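Local structure of probable tRNA pseudouridine synthase D (Methanosarcina mazei, 1Z2Z) at residues N193-A198 / N250-S255; A203-E208 / A216-K221. The protein probably converts uridine 13 of transfer RNA to pseudouridine, as a member of the TruD family of RNA-modifying isomerases. One frame throughout, in Å; residues are numbered along the deposited sequence.

Contact 1. Residues N193-A198 / N250-S255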
# COMPACT_ATOMS: atom_id res chain seq x y z
N ASN A 193 11.15 23.10 -8.37
CA ASN A 193 11.28 23.68 -7.04
C ASN A 193 11.92 22.74 -6.03
O ASN A 193 11.42 21.64 -5.79
CB ASN A 193 9.91 24.10 -6.51
CG ASN A 193 9.29 25.18 -7.34
OD1 ASN A 193 9.79 26.31 -7.37
ND2 ASN A 193 8.21 24.85 -8.03
N PHE A 194 13.04 23.16 -5.45
CA PHE A 194 13.69 22.33 -4.45
C PHE A 194 13.56 22.99 -3.08
O PHE A 194 13.82 22.37 -2.05
CB PHE A 194 15.15 22.09 -4.80
CG PHE A 194 15.35 20.96 -5.76
CD1 PHE A 194 15.05 21.11 -7.11
CD2 PHE A 194 15.83 19.73 -5.31
CE1 PHE A 194 15.21 20.05 -7.99
CE2 PHE A 194 15.99 18.66 -6.19
CZ PHE A 194 15.68 18.83 -7.53
N GLU A 195 13.15 24.26 -3.09
CA GLU A 195 12.94 25.04 -1.88
C GLU A 195 11.71 24.51 -1.17
O GLU A 195 11.62 24.52 0.06
CB GLU A 195 12.72 26.51 -2.24
CG GLU A 195 12.44 27.40 -1.04
CD GLU A 195 13.69 28.09 -0.54
OE1 GLU A 195 13.72 28.50 0.65
OE2 GLU A 195 14.64 28.24 -1.34
N LYS A 196 10.74 24.05 -1.95
CA LYS A 196 9.50 23.51 -1.42
C LYS A 196 9.58 22.00 -1.19
O LYS A 196 9.11 21.51 -0.16
CB LYS A 196 8.33 23.83 -2.37
CG LYS A 196 8.12 25.33 -2.60
CD LYS A 196 7.86 26.07 -1.28
CE LYS A 196 7.80 27.58 -1.47
NZ LYS A 196 7.58 28.29 -0.17
N ALA A 197 10.18 21.28 -2.13
CA ALA A 197 10.31 19.83 -2.00
C ALA A 197 11.10 19.46 -0.75
O ALA A 197 10.82 18.44 -0.11
CB ALA A 197 11.00 19.26 -3.24
N ALA A 198 12.08 20.28 -0.40
CA ALA A 198 12.89 20.02 0.78
C ALA A 198 12.15 20.43 2.04
O ALA A 198 12.18 19.73 3.04
CB ALA A 198 14.21 20.77 0.68
N ASN A 250 25.76 24.39 4.24
CA ASN A 250 25.47 24.70 2.85
C ASN A 250 24.10 25.37 2.71
O ASN A 250 23.13 24.73 2.32
CB ASN A 250 25.50 23.40 2.03
CG ASN A 250 26.81 22.64 2.16
OD1 ASN A 250 26.95 21.54 1.64
ND2 ASN A 250 27.79 23.24 2.84
N PRO A 251 24.02 26.68 3.01
CA PRO A 251 22.77 27.45 2.92
C PRO A 251 22.16 27.53 1.52
O PRO A 251 22.86 27.74 0.53
CB PRO A 251 23.16 28.81 3.46
CG PRO A 251 24.58 28.93 3.03
CD PRO A 251 25.13 27.57 3.39
N GLU A 252 20.83 27.39 1.46
CA GLU A 252 20.09 27.44 0.20
C GLU A 252 20.45 26.29 -0.72
O GLU A 252 20.18 26.35 -1.92
CB GLU A 252 20.34 28.77 -0.51
CG GLU A 252 19.90 30.00 0.27
CD GLU A 252 18.41 30.04 0.55
OE1 GLU A 252 17.92 29.19 1.33
OE2 GLU A 252 17.72 30.91 -0.02
N ASP A 253 21.07 25.25 -0.17
CA ASP A 253 21.47 24.10 -0.98
C ASP A 253 20.43 22.99 -0.90
O ASP A 253 20.76 21.81 -0.72
CB ASP A 253 22.84 23.58 -0.52
CG ASP A 253 23.55 22.78 -1.60
OD1 ASP A 253 23.66 23.27 -2.74
OD2 ASP A 253 24.02 21.65 -1.30
N TYR A 254 19.17 23.39 -1.03
CA TYR A 254 18.05 22.45 -0.99
C TYR A 254 18.22 21.40 -2.09
O TYR A 254 17.76 20.27 -1.94
CB TYR A 254 16.74 23.21 -1.18
CG TYR A 254 16.54 24.32 -0.17
CD1 TYR A 254 16.30 24.03 1.17
CD2 TYR A 254 16.64 25.65 -0.55
CE1 TYR A 254 16.17 25.06 2.11
CE2 TYR A 254 16.51 26.68 0.38
CZ TYR A 254 16.28 26.38 1.70
OH TYR A 254 16.16 27.41 2.62
N SER A 255 18.89 21.77 -3.17
CA SER A 255 19.09 20.83 -4.27
C SER A 255 19.82 19.58 -3.81
O SER A 255 19.37 18.46 -4.08
CB SER A 255 19.87 21.50 -5.42
OG SER A 255 21.05 22.15 -4.99

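Contact 2. Residues A203-E208 / A216-K221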
# COMPACT_ATOMS: atom_id res chain seq x y z
N ALA A 203 9.92 20.14 7.14
CA ALA A 203 8.85 20.70 7.96
C ALA A 203 7.49 20.15 7.51
O ALA A 203 7.37 18.97 7.21
CB ALA A 203 8.87 22.22 7.86
N GLU A 204 6.47 21.01 7.47
CA GLU A 204 5.13 20.59 7.05
C GLU A 204 4.49 19.59 8.00
O GLU A 204 4.56 18.38 7.78
CB GLU A 204 5.17 19.96 5.65
CG GLU A 204 3.79 19.52 5.18
CD GLU A 204 3.08 20.59 4.37
OE1 GLU A 204 3.20 21.79 4.70
OE2 GLU A 204 2.38 20.21 3.40
N PRO A 205 3.83 20.09 9.05
CA PRO A 205 3.16 19.26 10.06
C PRO A 205 1.82 18.68 9.61
O PRO A 205 1.14 19.26 8.77
CB PRO A 205 2.99 20.23 11.21
CG PRO A 205 2.67 21.50 10.49
CD PRO A 205 3.70 21.52 9.38
N PHE A 206 1.45 17.53 10.17
CA PHE A 206 0.18 16.90 9.84
C PHE A 206 -0.64 16.61 11.10
O PHE A 206 -0.08 16.36 12.17
CB PHE A 206 0.41 15.59 9.06
CG PHE A 206 0.53 15.78 7.57
CD1 PHE A 206 0.13 14.78 6.70
CD2 PHE A 206 1.06 16.96 7.04
CE1 PHE A 206 0.24 14.94 5.33
CE2 PHE A 206 1.18 17.14 5.67
CZ PHE A 206 0.76 16.12 4.81
N PRO A 207 -1.98 16.64 10.98
CA PRO A 207 -2.89 16.40 12.10
C PRO A 207 -2.77 15.01 12.72
O PRO A 207 -3.47 14.71 13.68
CB PRO A 207 -4.26 16.65 11.49
CG PRO A 207 -4.08 16.17 10.09
CD PRO A 207 -2.74 16.77 9.72
N GLU A 208 -1.90 14.18 12.16
CA GLU A 208 -1.71 12.83 12.67
C GLU A 208 -0.61 12.80 13.72
O GLU A 208 -0.64 12.00 14.65
CB GLU A 208 -1.31 11.90 11.52
CG GLU A 208 -1.28 10.44 11.92
CD GLU A 208 -2.63 9.79 11.72
OE1 GLU A 208 -3.64 10.45 12.04
OE2 GLU A 208 -2.67 8.63 11.25
N ALA A 216 7.12 21.34 15.99
CA ALA A 216 8.54 21.44 15.70
C ALA A 216 8.72 21.79 14.22
O ALA A 216 9.52 22.65 13.87
CB ALA A 216 9.24 20.14 16.02
N ARG A 217 7.96 21.09 13.37
CA ARG A 217 7.99 21.30 11.92
C ARG A 217 7.39 22.65 11.58
O ARG A 217 7.91 23.39 10.76
CB ARG A 217 7.18 20.21 11.20
CG ARG A 217 7.76 18.80 11.33
CD ARG A 217 6.87 17.79 10.64
NE ARG A 217 7.29 16.41 10.90
CZ ARG A 217 8.32 15.81 10.31
NH1 ARG A 217 9.05 16.46 9.41
NH2 ARG A 217 8.62 14.56 10.62
N GLN A 218 6.27 22.95 12.23
CA GLN A 218 5.59 24.22 12.02
C GLN A 218 6.54 25.37 12.30
O GLN A 218 6.49 26.40 11.63
CB GLN A 218 4.40 24.32 12.98
CG GLN A 218 3.07 24.55 12.29
CD GLN A 218 3.12 25.72 11.35
OE1 GLN A 218 3.78 26.72 11.62
NE2 GLN A 218 2.41 25.61 10.24
N PHE A 219 7.42 25.19 13.28
CA PHE A 219 8.37 26.22 13.64
C PHE A 219 9.29 26.58 12.49
O PHE A 219 9.27 27.71 12.00
CB PHE A 219 9.22 25.79 14.83
CG PHE A 219 10.19 26.85 15.29
CD1 PHE A 219 9.77 27.89 16.11
CD2 PHE A 219 11.52 26.83 14.88
CE1 PHE A 219 10.65 28.89 16.51
CE2 PHE A 219 12.41 27.83 15.28
CZ PHE A 219 11.97 28.85 16.09
N VAL A 220 10.11 25.62 12.07
CA VAL A 220 11.05 25.88 10.99
C VAL A 220 10.37 26.09 9.64
O VAL A 220 11.02 26.48 8.67
CB VAL A 220 12.08 24.74 10.86
CG1 VAL A 220 12.79 24.55 12.18
CG2 VAL A 220 11.41 23.45 10.40
N LYS A 221 9.07 25.83 9.58
CA LYS A 221 8.32 25.97 8.34
C LYS A 221 8.03 27.44 8.02
O LYS A 221 7.76 27.80 6.88
CB LYS A 221 7.02 25.18 8.44
CG LYS A 221 6.09 25.27 7.24
CD LYS A 221 5.14 24.09 7.28
CE LYS A 221 4.12 24.15 6.17
NZ LYS A 221 3.24 25.32 6.36

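Contact 1. Residues N193-A198 / N250-S255
Tyr254 leans its side chain against the first turn of helix 194-202, meeting Phe194, Glu195 and Ala198. Its segment lies in the loop between helices 238-249 and 263-287, which the contact joins to the start of helix 194-202. The methyl of Ala198 packs on the CD1 side of the ring, CB to CD1 3.9 Å, while the carboxylate of Glu195, its plane turned 64° from the ring, has OE2 near CD2 and CE2 and OE1 toward CZ and OH. Glu195 starts with CG anti to the backbone N (chi1 178°) and bends at chi2, which brings its end back to the tyrosine. Nearer the backbone, CB of Phe194 is 4.1 Å from CB of Tyr254, and CD2 of Phe194 rests 3.6 Å from CA of Ser255. The Phe194 side chain also touches Ile189 of helix 182-191.

The tyrosine ring is held at its far end by its own loop: OH donates to OE1 of Glu252 at 2.8 Å, nearly in line with the acceptor's C-O bond. Glu252 sits within a type II turn from Asn250 to Asp253, which probably helps to direct it toward the tyrosine. No hydrogen bond spans the two segments; they meet through apolar contacts and the Glu195 carboxylate against the ring. With OE2 of Glu195 and OE2 of Glu252 4.3 Å apart, the carboxylates probably raise each other's proton affinity.

Contact 2. Residues A203-E208 / A216-K221
Arg217, whose aliphatic stem runs alongside the backbone of Ala203 and Glu204, ends in a guanidinium gripped by two carboxylates: NE forms a salt bridge with Glu209 and NH2 one with Glu240. The chain is extended from CG to NE, and it passes the loop backbone with CD 3.7 Å from O of Glu204. That carbonyl is in turn hydrogen-bonded by NH1 of Arg179.

Ala203, the first residue to leave helical geometry after helix 194-202, sets its methyl against one turn of the following helix. Its CB touches CG2 of Val220 at 3.8 Å and CB of Lys221 at 3.5 Å, beside the carbonyl of Arg217. Pro205 then lies over the same helix further along the loop. CG of the proline meets CG of Gln218 at 3.6 Å, and its CD packs 3.6 Å from CD of Lys221, the ring and the lysine chain crossing at about a right angle.

Lys221 leaves the helix with CG anti to the backbone N (chi1 178°), stays stretched over the backbone of Glu204, and bends only at chi4 (-65°). Its NZ makes a long salt bridge with OE1 of Glu204, 3.9 Å away. A serine in its place would probably leave the Glu204 carboxylate without this counter-charge and strip the cover from the Glu204 backbone and one side of the Pro205 ring.

The loop thus folds back on the helix that it leads into, 213-223, whose other neighbours include helix 226-232, reached by Ala216 and Phe219.

Helix 194-202 links the two contacts: its first turn belongs to contact 1, and the chain leaving its end opens contact 2. The order along the sequence is nested, with 203-208 and 216-221 both falling inside the loop that 193-198 and 250-255 close. The residues enclosed are largely helical, with no strand among them. The centres lie about 17 Å apart and the nearest atoms about 5 Å, so the contacts are neighbours without touching. Both fall within the TRUD family region and away from the predicted nucleophile. Contact 2 joins consecutive helices across a short loop, whereas contact 1 brings the chain after helix 238-249 back to the start of helix 194-202.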